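Local coordinates for protein 4'-phospho-dehydrooxetanocin synthase (Bacillus megaterium, PDB 5UL3) that catalyses the oxidative ring contraction of dAMP to an oxetane aldehyde in oxetanocin A biosynthesis, using cobalamin, a [4Fe-4S] cluster and S-adenosylmethionine, at residues A[485-490]-A[647-652]; A[633-638]-A[659-664]; A[641-646]-A[690-695]. One frame throughout, in Å; residues are numbered along the deposited sequence.

Contact 1: residues A[485-490]-A[647-652]; sequences NLKENL and NLSPDK
K487 reaches out from helix 484-493 to the turn that follows helix 620-648, and its ammonium group meets S649 end-on. NZ lies 2.7 Å from S649 OG and donates a hydrogen bond to it; a second one runs from NZ to S649 O at 3.2 Å. The carbonyl is approached at a C=O...N angle of 129°, with the nitrogen tilted 33° from the carbonyl plane. With OG anti to its backbone N (chi1 176°), S649 holds its hydroxyl beside its carbonyl carbon, which lets one ammonium reach both oxygens. The lysine chain is extended from CG to NZ, which lets it span a gap of 9.7 Å between K487 CA and S649 CA, and its CE packs against V645 on the way. D651 approaches the same ammonium from another direction. Its OD2 stands 3.7 Å from K487 NZ, a long salt bridge, while its OD1 caps the start of helix 652-664 by accepting from the backbone N of S654. The contact is small and lies at the surface, joining a helix of the radical SAM core to the C-terminal helical region, away from the cobalamin and iron-sulfur sites. One ammonium thus holds a hydroxyl and a carbonyl of the turn by direct bonds, and the carboxylate of D651 probably adds a weaker electrostatic pull that steadies the lysine's positive charge.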
loop_
_atom_site.group_PDB
_atom_site.type_symbol
_atom_site.label_atom_id
_atom_site.label_comp_id
_atom_site.label_asym_id
_atom_site.label_seq_id
_atom_site.Cartn_x
_atom_site.Cartn_y
_atom_site.Cartn_z
ATOM N N ASN A 485 -9.282 14.108 -25.943
ATOM C CA ASN A 485 -9.308 13.629 -24.557
ATOM C C ASN A 485 -8.444 14.494 -23.643
ATOM O O ASN A 485 -8.781 14.665 -22.463
ATOM C CB ASN A 485 -8.831 12.179 -24.464
ATOM C CG ASN A 485 -9.789 11.184 -25.114
ATOM O OD1 ASN A 485 -9.471 10.015 -25.216
ATOM N ND2 ASN A 485 -10.945 11.652 -25.572
ATOM N N LEU A 486 -7.337 15.042 -24.154
ATOM C CA LEU A 486 -6.533 15.939 -23.321
ATOM C C LEU A 486 -7.291 17.223 -23.026
ATOM O O LEU A 486 -7.277 17.708 -21.892
ATOM C CB LEU A 486 -5.188 16.252 -23.986
ATOM C CG LEU A 486 -4.250 15.078 -24.312
ATOM C CD1 LEU A 486 -3.003 15.583 -25.020
ATOM C CD2 LEU A 486 -3.883 14.239 -23.058
ATOM N N LYS A 487 -7.959 17.794 -24.032
ATOM C CA LYS A 487 -8.762 18.985 -23.788
ATOM C C LYS A 487 -9.858 18.705 -22.772
ATOM O O LYS A 487 -10.122 19.536 -21.894
ATOM C CB LYS A 487 -9.368 19.492 -25.099
ATOM C CG LYS A 487 -8.325 19.928 -26.103
ATOM C CD LYS A 487 -8.981 20.604 -27.322
ATOM C CE LYS A 487 -7.938 21.190 -28.261
ATOM N NZ LYS A 487 -8.557 21.906 -29.430
ATOM N N GLU A 488 -10.521 17.553 -22.893
ATOM C CA GLU A 488 -11.548 17.178 -21.926
ATOM C C GLU A 488 -10.953 17.034 -20.528
ATOM O O GLU A 488 -11.554 17.462 -19.535
ATOM C CB GLU A 488 -12.224 15.875 -22.353
ATOM C CG GLU A 488 -13.053 15.980 -23.639
ATOM C CD GLU A 488 -13.201 14.639 -24.356
ATOM O OE1 GLU A 488 -12.985 13.587 -23.725
ATOM O OE2 GLU A 488 -13.526 14.636 -25.567
ATOM N N ASN A 489 -9.767 16.436 -20.439
ATOM C CA ASN A 489 -9.098 16.292 -19.144
ATOM C C ASN A 489 -8.778 17.649 -18.530
ATOM O O ASN A 489 -9.014 17.876 -17.338
ATOM C CB ASN A 489 -7.823 15.479 -19.319
ATOM C CG ASN A 489 -8.085 13.994 -19.306
ATOM O OD1 ASN A 489 -9.179 13.557 -18.962
ATOM N ND2 ASN A 489 -7.086 13.212 -19.673
ATOM N N LEU A 490 -8.181 18.540 -19.323
ATOM C CA LEU A 490 -7.811 19.859 -18.826
ATOM C C LEU A 490 -9.032 20.626 -18.334
ATOM O O LEU A 490 -8.983 21.265 -17.269
ATOM C CB LEU A 490 -7.090 20.640 -19.924
ATOM C CG LEU A 490 -5.724 20.120 -20.373
ATOM C CD1 LEU A 490 -5.313 20.815 -21.674
ATOM C CD2 LEU A 490 -4.672 20.359 -19.273
ATOM N N ASN A 647 -0.964 25.400 -28.657
ATOM C CA ASN A 647 -0.069 25.661 -29.773
ATOM C C ASN A 647 -0.211 24.623 -30.871
ATOM O O ASN A 647 0.261 24.851 -31.991
ATOM C CB ASN A 647 1.372 25.724 -29.277
ATOM C CG ASN A 647 1.751 27.112 -28.772
ATOM O OD1 ASN A 647 1.967 28.029 -29.564
ATOM N ND2 ASN A 647 1.827 27.274 -27.450
ATOM N N LEU A 648 -0.854 23.495 -30.579
ATOM C CA LEU A 648 -1.168 22.498 -31.590
ATOM C C LEU A 648 -2.576 22.645 -32.135
ATOM O O LEU A 648 -2.816 22.314 -33.299
ATOM C CB LEU A 648 -1.015 21.084 -31.019
ATOM C CG LEU A 648 0.342 20.646 -30.475
ATOM C CD1 LEU A 648 0.181 19.330 -29.719
ATOM C CD2 LEU A 648 1.333 20.489 -31.596
ATOM N N SER A 649 -3.501 23.142 -31.322
ATOM C CA SER A 649 -4.921 23.153 -31.662
ATOM C C SER A 649 -5.571 24.296 -30.899
ATOM O O SER A 649 -6.262 24.091 -29.897
ATOM C CB SER A 649 -5.576 21.810 -31.331
ATOM O OG SER A 649 -6.971 21.821 -31.571
ATOM N N PRO A 650 -5.362 25.531 -31.348
ATOM C CA PRO A 650 -5.909 26.675 -30.611
ATOM C C PRO A 650 -7.426 26.737 -30.693
ATOM O O PRO A 650 -8.047 26.263 -31.650
ATOM C CB PRO A 650 -5.261 27.886 -31.298
ATOM C CG PRO A 650 -4.890 27.400 -32.660
ATOM C CD PRO A 650 -4.557 25.940 -32.512
ATOM N N ASP A 651 -8.019 27.291 -29.638
ATOM C CA ASP A 651 -9.421 27.679 -29.611
ATOM C C ASP A 651 -9.525 28.923 -28.745
ATOM O O ASP A 651 -8.621 29.228 -27.962
ATOM C CB ASP A 651 -10.334 26.560 -29.085
ATOM C CG ASP A 651 -9.970 26.112 -27.680
ATOM O OD1 ASP A 651 -10.340 26.805 -26.709
ATOM O OD2 ASP A 651 -9.319 25.054 -27.549
ATOM N N LYS A 652 -10.643 29.643 -28.891
ATOM C CA LYS A 652 -10.773 30.954 -28.257
ATOM C C LYS A 652 -10.902 30.843 -26.745
ATOM O O LYS A 652 -10.393 31.700 -26.012
ATOM C CB LYS A 652 -11.974 31.707 -28.829
ATOM C CG LYS A 652 -11.761 32.262 -30.226
ATOM C CD LYS A 652 -13.038 32.896 -30.760
ATOM C CE LYS A 652 -12.890 33.303 -32.217
ATOM N NZ LYS A 652 -14.186 33.776 -32.784
#

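Contact 2: residues A[633-638]-A[659-664]; sequences HREISH and SDFLRM. With EDO (1,2-ethanediol), chain T; EDO (1,2-ethanediol), chain H.
E635 and F661 make the closest approach between segments 633-638 and 659-664, with the carboxylate atom OE2 3.2 Å from F661 CE1. The acid lies at the rim of the phenyl ring, its CD in the ring plane, and the carboxylate is turned 80° to that plane. An oxygen placed there faces the slightly positive ring hydrogens. The aliphatic part joins in, E635 CG lying 3.4 Å from F661 CE1. M664 comes from the opposite direction and brings its terminal methyl CE to 3.4 Å from E635 OE2, whereas I636 CG1 touches F661 CZ at the ring edge more distantly, at 4.2 Å. F661 is directed across the gap by a CG anti to its backbone N (chi1 175°), and beyond the pair it meets the rings of F639 and H665. Further round helix 620-648, R634 NE and NH2 donate to the two hydroxyls of one ethanediol, probably from the crystallisation liquor, and R634 NH1 bonds to V537 O; H638 stacks on Y534. The two segment axes come within 12.2 Å and run at 145°, roughly antiparallel and obliquely crossed, on consecutive helices 620-648 and 652-664, as expected of neighbours in the C-terminal helix bundle.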
loop_
_atom_site.group_PDB
_atom_site.type_symbol
_atom_site.label_atom_id
_atom_site.label_comp_id
_atom_site.label_asym_id
_atom_site.label_seq_id
_atom_site.Cartn_x
_atom_site.Cartn_y
_atom_site.Cartn_z
ATOM N N HIS A 633 4.194 26.119 -8.696
ATOM C CA HIS A 633 4.774 25.110 -9.580
ATOM C C HIS A 633 3.705 24.198 -10.172
ATOM O O HIS A 633 3.717 23.912 -11.376
ATOM C CB HIS A 633 5.796 24.282 -8.810
ATOM C CG HIS A 633 6.231 23.039 -9.518
ATOM N ND1 HIS A 633 5.950 21.775 -9.045
ATOM C CD2 HIS A 633 6.940 22.865 -10.658
ATOM C CE1 HIS A 633 6.466 20.877 -9.867
ATOM N NE2 HIS A 633 7.073 21.515 -10.852
ATOM N N ARG A 634 2.777 23.730 -9.336
ATOM C CA ARG A 634 1.703 22.866 -9.825
ATOM C C ARG A 634 0.852 23.593 -10.851
ATOM O O ARG A 634 0.476 23.027 -11.883
ATOM C CB ARG A 634 0.841 22.397 -8.650
ATOM C CG ARG A 634 -0.357 21.547 -9.069
ATOM C CD ARG A 634 -1.291 21.327 -7.873
ATOM N NE ARG A 634 -0.685 20.531 -6.804
ATOM C CZ ARG A 634 -0.748 19.205 -6.725
ATOM N NH1 ARG A 634 -1.387 18.485 -7.664
ATOM N NH2 ARG A 634 -0.180 18.593 -5.698
ATOM N N GLU A 635 0.528 24.848 -10.570
ATOM C CA GLU A 635 -0.229 25.673 -11.498
ATOM C C GLU A 635 0.512 25.823 -12.825
ATOM O O GLU A 635 -0.060 25.616 -13.903
ATOM C CB GLU A 635 -0.471 27.020 -10.814
ATOM C CG GLU A 635 -1.381 28.004 -11.468
ATOM C CD GLU A 635 -1.590 29.208 -10.562
ATOM O OE1 GLU A 635 -2.289 29.058 -9.538
ATOM O OE2 GLU A 635 -1.016 30.283 -10.839
ATOM N N ILE A 636 1.808 26.141 -12.764
ATOM C CA ILE A 636 2.597 26.294 -13.987
ATOM C C ILE A 636 2.657 24.976 -14.750
ATOM O O ILE A 636 2.596 24.954 -15.985
ATOM C CB ILE A 636 4.012 26.814 -13.661
ATOM C CG1 ILE A 636 3.957 28.207 -13.025
ATOM C CG2 ILE A 636 4.878 26.839 -14.918
ATOM C CD1 ILE A 636 5.327 28.640 -12.442
ATOM N N SER A 637 2.773 23.858 -14.027
ATOM C CA SER A 637 2.820 22.548 -14.675
ATOM C C SER A 637 1.491 22.200 -15.337
ATOM O O SER A 637 1.475 21.593 -16.415
ATOM C CB SER A 637 3.201 21.468 -13.658
ATOM O OG SER A 637 4.517 21.689 -13.165
ATOM N N HIS A 638 0.368 22.544 -14.703
ATOM C CA HIS A 638 -0.917 22.286 -15.345
ATOM C C HIS A 638 -1.046 23.083 -16.637
ATOM O O HIS A 638 -1.432 22.548 -17.686
ATOM C CB HIS A 638 -2.084 22.628 -14.421
ATOM C CG HIS A 638 -3.404 22.586 -15.127
ATOM N ND1 HIS A 638 -4.095 21.409 -15.327
ATOM C CD2 HIS A 638 -4.123 23.555 -15.743
ATOM C CE1 HIS A 638 -5.197 21.661 -16.016
ATOM N NE2 HIS A 638 -5.236 22.955 -16.283
ATOM N N SER A 659 -4.304 33.519 -21.571
ATOM C CA SER A 659 -3.986 34.943 -21.506
ATOM C C SER A 659 -4.222 35.497 -20.105
ATOM O O SER A 659 -3.388 36.244 -19.582
ATOM C CB SER A 659 -4.805 35.708 -22.544
ATOM O OG SER A 659 -4.311 37.020 -22.701
ATOM N N ASP A 660 -5.339 35.122 -19.473
ATOM C CA ASP A 660 -5.583 35.509 -18.084
ATOM C C ASP A 660 -4.457 35.038 -17.172
ATOM O O ASP A 660 -3.978 35.791 -16.317
ATOM C CB ASP A 660 -6.916 34.938 -17.601
ATOM C CG ASP A 660 -8.101 35.742 -18.078
ATOM O OD1 ASP A 660 -7.888 36.764 -18.767
ATOM O OD2 ASP A 660 -9.246 35.354 -17.760
ATOM N N PHE A 661 -4.036 33.779 -17.330
ATOM C CA PHE A 661 -2.989 33.231 -16.476
ATOM C C PHE A 661 -1.672 33.973 -16.681
ATOM O O PHE A 661 -1.017 34.375 -15.712
ATOM C CB PHE A 661 -2.832 31.732 -16.753
ATOM C CG PHE A 661 -1.699 31.089 -16.017
ATOM C CD1 PHE A 661 -1.848 30.684 -14.701
ATOM C CD2 PHE A 661 -0.480 30.881 -16.644
ATOM C CE1 PHE A 661 -0.799 30.090 -14.024
ATOM C CE2 PHE A 661 0.569 30.283 -15.976
ATOM C CZ PHE A 661 0.413 29.888 -14.661
ATOM N N LEU A 662 -1.269 34.159 -17.943
ATOM C CA LEU A 662 -0.031 34.883 -18.227
ATOM C C LEU A 662 -0.091 36.308 -17.698
ATOM O O LEU A 662 0.907 36.831 -17.189
ATOM C CB LEU A 662 0.246 34.891 -19.731
ATOM C CG LEU A 662 0.548 33.525 -20.339
ATOM C CD1 LEU A 662 0.845 33.598 -21.835
ATOM C CD2 LEU A 662 1.697 32.907 -19.589
ATOM N N ARG A 663 -1.253 36.954 -17.814
ATOM C CA ARG A 663 -1.385 38.321 -17.324
ATOM C C ARG A 663 -1.301 38.367 -15.804
ATOM O O ARG A 663 -0.696 39.283 -15.237
ATOM C CB ARG A 663 -2.695 38.930 -17.817
ATOM C CG ARG A 663 -2.926 40.353 -17.354
ATOM C CD ARG A 663 -4.179 40.941 -17.976
ATOM N NE ARG A 663 -5.380 40.208 -17.581
ATOM C CZ ARG A 663 -6.079 40.459 -16.479
ATOM N NH1 ARG A 663 -5.696 41.425 -15.653
ATOM N NH2 ARG A 663 -7.159 39.743 -16.201
ATOM N N MET A 664 -1.889 37.381 -15.128
ATOM C CA MET A 664 -1.768 37.302 -13.677
ATOM C C MET A 664 -0.320 37.154 -13.231
ATOM O O MET A 664 0.015 37.544 -12.108
ATOM C CB MET A 664 -2.601 36.133 -13.153
ATOM C CG MET A 664 -2.683 36.047 -11.640
ATOM S SD MET A 664 -3.343 34.464 -11.085
ATOM C CE MET A 664 -2.098 33.338 -11.713
HETATM C C1 EDO T . 0.850 22.157 -3.515
HETATM O O1 EDO T . -0.179 22.127 -4.518
HETATM C C2 EDO T . 1.049 20.761 -2.963
HETATM O O2 EDO T . 1.601 19.947 -3.993
HETATM C C1 EDO H . -2.744 18.152 -14.895
HETATM O O1 EDO H . -3.517 19.103 -14.152
HETATM C C2 EDO H . -2.911 16.796 -14.205
HETATM O O2 EDO H . -2.239 15.809 -14.979
#

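Contact 3: residues A[641-646]-A[690-695]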
loop_
_atom_site.group_PDB
_atom_site.type_symbol
_atom_site.label_atom_id
_atom_site.label_comp_id
_atom_site.label_asym_id
_atom_site.label_seq_id
_atom_site.Cartn_x
_atom_site.Cartn_y
_atom_site.Cartn_z
ATOM N N LEU A 641 0.697 22.060 -20.091
ATOM C CA LEU A 641 0.015 21.184 -21.037
ATOM C C LEU A 641 -1.076 21.929 -21.799
ATOM O O LEU A 641 -1.269 21.700 -23.000
ATOM C CB LEU A 641 -0.567 19.967 -20.322
ATOM C CG LEU A 641 -1.212 18.963 -21.269
ATOM C CD1 LEU A 641 -0.242 18.624 -22.391
ATOM C CD2 LEU A 641 -1.606 17.703 -20.491
ATOM N N LYS A 642 -1.806 22.820 -21.123
ATOM C CA LYS A 642 -2.808 23.606 -21.832
ATOM C C LYS A 642 -2.149 24.469 -22.902
ATOM O O LYS A 642 -2.674 24.606 -24.015
ATOM C CB LYS A 642 -3.604 24.463 -20.847
ATOM C CG LYS A 642 -4.853 25.082 -21.440
ATOM C CD LYS A 642 -5.648 25.834 -20.387
ATOM C CE LYS A 642 -7.114 25.999 -20.791
ATOM N NZ LYS A 642 -7.954 24.741 -20.763
ATOM N N TYR A 643 -0.961 24.992 -22.599
ATOM C CA TYR A 643 -0.207 25.795 -23.555
ATOM C C TYR A 643 0.287 24.953 -24.728
ATOM O O TYR A 643 0.216 25.392 -25.884
ATOM C CB TYR A 643 0.953 26.459 -22.822
ATOM C CG TYR A 643 1.805 27.402 -23.640
ATOM C CD1 TYR A 643 1.298 28.609 -24.095
ATOM C CD2 TYR A 643 3.126 27.100 -23.911
ATOM C CE1 TYR A 643 2.092 29.488 -24.830
ATOM C CE2 TYR A 643 3.932 27.976 -24.637
ATOM C CZ TYR A 643 3.408 29.160 -25.096
ATOM O OH TYR A 643 4.212 30.012 -25.822
ATOM N N LEU A 644 0.799 23.747 -24.456
ATOM C CA LEU A 644 1.232 22.869 -25.542
ATOM C C LEU A 644 0.068 22.488 -26.455
ATOM O O LEU A 644 0.204 22.508 -27.685
ATOM C CB LEU A 644 1.908 21.618 -24.976
ATOM C CG LEU A 644 3.261 21.818 -24.279
ATOM C CD1 LEU A 644 3.703 20.542 -23.555
ATOM C CD2 LEU A 644 4.303 22.229 -25.287
ATOM N N VAL A 645 -1.084 22.143 -25.873
ATOM C CA VAL A 645 -2.248 21.763 -26.674
ATOM C C VAL A 645 -2.769 22.968 -27.451
ATOM O O VAL A 645 -3.218 22.843 -28.600
ATOM C CB VAL A 645 -3.340 21.145 -25.778
ATOM C CG1 VAL A 645 -4.656 20.925 -26.562
ATOM C CG2 VAL A 645 -2.860 19.824 -25.192
ATOM N N TYR A 646 -2.715 24.154 -26.840
ATOM C CA TYR A 646 -3.127 25.368 -27.536
ATOM C C TYR A 646 -2.275 25.614 -28.772
ATOM O O TYR A 646 -2.792 26.010 -29.823
ATOM C CB TYR A 646 -3.038 26.575 -26.607
ATOM C CG TYR A 646 -3.508 27.845 -27.276
ATOM C CD1 TYR A 646 -4.864 28.148 -27.351
ATOM C CD2 TYR A 646 -2.602 28.734 -27.847
ATOM C CE1 TYR A 646 -5.305 29.304 -27.968
ATOM C CE2 TYR A 646 -3.035 29.894 -28.468
ATOM C CZ TYR A 646 -4.386 30.172 -28.523
ATOM O OH TYR A 646 -4.822 31.321 -29.142
ATOM N N MET A 690 7.946 24.448 -25.102
ATOM C CA MET A 690 8.176 24.230 -23.674
ATOM C C MET A 690 9.295 25.118 -23.147
ATOM O O MET A 690 9.206 25.625 -22.024
ATOM C CB MET A 690 8.484 22.758 -23.414
ATOM C CG MET A 690 8.594 22.407 -21.934
ATOM S SD MET A 690 8.460 20.634 -21.621
ATOM C CE MET A 690 9.937 19.980 -22.400
ATOM N N THR A 691 10.361 25.319 -23.937
ATOM C CA THR A 691 11.392 26.280 -23.547
ATOM C C THR A 691 10.779 27.643 -23.256
ATOM O O THR A 691 11.189 28.339 -22.316
ATOM C CB THR A 691 12.455 26.399 -24.648
ATOM O OG1 THR A 691 13.183 25.173 -24.760
ATOM C CG2 THR A 691 13.424 27.527 -24.337
ATOM N N ASN A 692 9.776 28.030 -24.047
ATOM C CA ASN A 692 9.120 29.316 -23.846
ATOM C C ASN A 692 8.340 29.324 -22.541
ATOM O O ASN A 692 8.406 30.283 -21.768
ATOM C CB ASN A 692 8.198 29.616 -25.028
ATOM C CG ASN A 692 8.076 31.095 -25.302
ATOM O OD1 ASN A 692 6.971 31.639 -25.378
ATOM N ND2 ASN A 692 9.216 31.762 -25.436
ATOM N N TRP A 693 7.583 28.256 -22.285
ATOM C CA TRP A 693 6.826 28.173 -21.045
ATOM C C TRP A 693 7.747 28.120 -19.831
ATOM O O TRP A 693 7.394 28.623 -18.761
ATOM C CB TRP A 693 5.923 26.942 -21.077
ATOM C CG TRP A 693 4.868 26.986 -20.042
ATOM C CD1 TRP A 693 4.833 26.283 -18.861
ATOM C CD2 TRP A 693 3.689 27.790 -20.068
ATOM N NE1 TRP A 693 3.687 26.598 -18.165
ATOM C CE2 TRP A 693 2.968 27.514 -18.887
ATOM C CE3 TRP A 693 3.164 28.710 -20.982
ATOM C CZ2 TRP A 693 1.761 28.133 -18.594
ATOM C CZ3 TRP A 693 1.966 29.320 -20.693
ATOM C CH2 TRP A 693 1.270 29.028 -19.508
ATOM N N GLN A 694 8.926 27.523 -19.982
ATOM C CA GLN A 694 9.875 27.421 -18.880
ATOM C C GLN A 694 10.287 28.790 -18.347
ATOM O O GLN A 694 10.703 28.893 -17.189
ATOM C CB GLN A 694 11.103 26.627 -19.329
ATOM C CG GLN A 694 12.153 26.422 -18.238
ATOM C CD GLN A 694 13.325 25.583 -18.694
ATOM O OE1 GLN A 694 14.020 25.938 -19.646
ATOM N NE2 GLN A 694 13.559 24.459 -18.016
ATOM N N LEU A 695 10.165 29.846 -19.159
ATOM C CA LEU A 695 10.418 31.196 -18.660
ATOM C C LEU A 695 9.480 31.565 -17.516
ATOM O O LEU A 695 9.821 32.410 -16.680
ATOM C CB LEU A 695 10.281 32.207 -19.805
ATOM C CG LEU A 695 11.283 32.031 -20.943
ATOM C CD1 LEU A 695 10.887 32.942 -22.105
ATOM C CD2 LEU A 695 12.697 32.359 -20.458
#
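Y643 lays its ring over the six-membered ring of W693 in an offset stack, the centroids 4.6 Å apart and the planes inclined by 30°. This is the tight part of the contact: W693 CE3 lies 3.3 Å from Y643 CG, over one face of the tyrosine. The tyrosine CB continues the overlap, sitting above the indole as a CH-pi contact, 3.9 Å from the centroid of its six-membered ring. Each aromatic group leaves its helix with CG anti to the backbone N (chi1 -177° in Y643), which sends both into the space between the two axes. The indole is also held through NE1, which donates to I636 O, about two helical turns before Y643 on helix 620-648. Packing is looser away from the stack. L644 reaches helix 683-709 mainly through CD2, 4.3 Å from the backbone N of M690, and the M690 side chain turns away toward W600 and A596 of helix 588-617. On the partly exposed side, the phenol end of Y643 crosses N692 at a slant, with OH 3.2 Å from OD1 and the ring and amide planes 23° apart. Contact between the helices thus rests chiefly on dispersion between aromatic faces, with polar atoms brought together only where the tyrosine ends, and the buried indole N-H is satisfied by a backbone carbonyl.

All three contacts share helix 620-648 and lie on one side of the molecule, remote from the cobalamin and iron-sulfur cluster. Contact 3 is the buried one and covers the most surface, through stacked aromatics; contact 2 is partly buried and mixes an acid with apolar groups; contact 1 is a polar surface contact resting on a single lysine. Contacts 2 and 3 meet at W693, whose indole touches F661 and L662, so helices 652-664 and 683-709 pack together against the shared helix. Contact 1 instead ties the turn after that helix to the radical SAM core, with L490 packing on H638 of contact 2 and on L641 and K642 of contact 3.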